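Local coordinates for conserved hypothetical protein (Xanthomonas campestris pv. campestris, PDB 2FUJ) that adopts a tetrameric hotdog fold and probably acts as a thioesterase that hydrolyses fatty acyl-CoA, at residues Ala40-Arg43 / Trp44-Gly47. Residues are numbered along the deposited sequence; the frame is centred on the assembly and turned at random.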
loop_
_atom_site.group_PDB
_atom_site.type_symbol
_atom_site.label_atom_id
_atom_site.label_comp_id
_atom_site.label_asym_id
_atom_site.label_seq_id
_atom_site.Cartn_x
_atom_site.Cartn_y
_atom_site.Cartn_z
ATOM N N ALA A 40 -8.995 -8.815 9.471
ATOM C CA ALA A 40 -9.792 -9.829 10.155
ATOM C C ALA A 40 -9.859 -9.547 11.654
ATOM O O ALA A 40 -10.921 -9.644 12.256
ATOM C CB ALA A 40 -9.209 -11.226 9.903
ATOM N N ARG A 41 -8.731 -9.184 12.258
ATOM C CA ARG A 41 -8.730 -8.899 13.693
ATOM C C ARG A 41 -9.632 -7.730 14.091
ATOM O O ARG A 41 -10.371 -7.811 15.079
ATOM C CB ARG A 41 -7.313 -8.619 14.196
ATOM C CG ARG A 41 -6.375 -9.801 14.138
ATOM C CD ARG A 41 -5.211 -9.610 15.103
ATOM N NE ARG A 41 -4.501 -8.361 14.855
ATOM C CZ ARG A 41 -3.636 -8.174 13.863
ATOM N NH1 ARG A 41 -3.360 -9.160 13.019
ATOM N NH2 ARG A 41 -3.048 -6.995 13.714
ATOM N N VAL A 42 -9.570 -6.636 13.336
ATOM C CA VAL A 42 -10.387 -5.466 13.653
ATOM C C VAL A 42 -11.857 -5.617 13.244
ATOM O O VAL A 42 -12.752 -5.071 13.899
ATOM C CB VAL A 42 -9.781 -4.175 13.022
ATOM C CG1 VAL A 42 -8.334 -4.017 13.472
ATOM C CG2 VAL A 42 -9.856 -4.232 11.508
ATOM N N ARG A 43 -12.114 -6.347 12.166
ATOM C CA ARG A 43 -13.491 -6.569 11.731
ATOM C C ARG A 43 -14.132 -7.458 12.790
ATOM O O ARG A 43 -15.346 -7.417 13.003
ATOM C CB ARG A 43 -13.519 -7.265 10.368
ATOM C CG ARG A 43 -13.184 -6.355 9.189
ATOM C CD ARG A 43 -14.385 -5.535 8.748
ATOM N NE ARG A 43 -14.060 -4.588 7.680
ATOM C CZ ARG A 43 -14.965 -3.922 6.967
ATOM N NH1 ARG A 43 -16.256 -4.106 7.207
ATOM N NH2 ARG A 43 -14.581 -3.071 6.018
ATOM N N TRP A 44 -13.289 -8.242 13.457
ATOM C CA TRP A 44 -13.713 -9.157 14.512
ATOM C C TRP A 44 -14.103 -8.393 15.765
ATOM O O TRP A 44 -15.168 -8.629 16.336
ATOM C CB TRP A 44 -12.584 -10.141 14.842
ATOM C CG TRP A 44 -12.805 -10.934 16.102
ATOM C CD1 TRP A 44 -13.910 -11.676 16.424
ATOM C CD2 TRP A 44 -11.902 -11.058 17.212
ATOM N NE1 TRP A 44 -13.749 -12.253 17.663
ATOM C CE2 TRP A 44 -12.529 -11.890 18.170
ATOM C CE3 TRP A 44 -10.625 -10.544 17.491
ATOM C CZ2 TRP A 44 -11.922 -12.221 19.391
ATOM C CZ3 TRP A 44 -10.021 -10.869 18.704
ATOM C CH2 TRP A 44 -10.674 -11.703 19.640
ATOM N N MET A 45 -13.238 -7.477 16.186
ATOM C CA MET A 45 -13.483 -6.669 17.380
ATOM C C MET A 45 -14.615 -5.692 17.116
ATOM O O MET A 45 -15.152 -5.068 18.033
ATOM C CB MET A 45 -12.229 -5.894 17.751
ATOM C CG MET A 45 -10.983 -6.748 17.825
ATOM S SD MET A 45 -9.477 -5.764 17.849
ATOM C CE MET A 45 -10.050 -4.202 17.220
ATOM N N LEU A 46 -14.987 -5.575 15.849
ATOM C CA LEU A 46 -16.048 -4.672 15.457
ATOM C C LEU A 46 -17.419 -5.338 15.605
ATOM O O LEU A 46 -18.400 -4.673 15.916
ATOM C CB LEU A 46 -15.803 -4.212 14.013
ATOM C CG LEU A 46 -16.626 -3.048 13.463
ATOM C CD1 LEU A 46 -18.063 -3.487 13.230
ATOM C CD2 LEU A 46 -16.549 -1.882 14.444
ATOM N N GLY A 47 -17.474 -6.652 15.407
ATOM C CA GLY A 47 -18.735 -7.375 15.516
ATOM C C GLY A 47 -19.506 -7.121 16.799
ATOM O O GLY A 47 -20.430 -6.303 16.822
#
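Ala40-Arg43 and Trp44-Gly47 form consecutive turns of one helix, joined by backbone bonds from Met45 N to Arg41 O (3.1 Å) and, more weakly, from Trp44 N to Ala40 O (3.0 Å). Arg43 O receives two weak bonds, from Leu46 N and Gly47 N. The N-H of Leu46 thus reaches a carbonyl three residues back, and that of Gly47 one four back.

Two side chains, Trp44 and Met45, touch Arg41 O. Met45 CG lies 3.0 Å from Arg41 O. The carbonyl oxygen sits at the edge of the Trp44 indole, near the ring plane, with Trp44 CE3 3.7 Å from Arg41 O. With Trp44 CG anti to the backbone N (chi1 168°), the ring points outward and turns its CE3 edge to the Arg41 carbonyl. The Met45 chain bends at its last torsion (chi3 -19°). This carries its methyl back over Val42, and Met45 CE stands 4.1 Å from Val42 CG1. The contact is light and apolar. Leu46 CB rests on the preceding turn, 3.2 Å from Val42 O.

The Arg43 guanidinium leaves the helix. Its NE forms a salt bridge with Glu39, one turn earlier. Its NH2 salt-bridges Asp77 of the second subunit and hydrogen-bonds Val17 O of the second subunit. Trp74 of that subunit packs on Val42, Arg43 and Leu46, so this face of the helix belongs to the subunit interface. Elsewhere, Ala40 and Arg41 lie against strand 78-87, and Ala40 and Trp44 against strand 9-15. The contact lies in the C-terminal half of helix 30-47, the long helix that the hotdog sheet wraps.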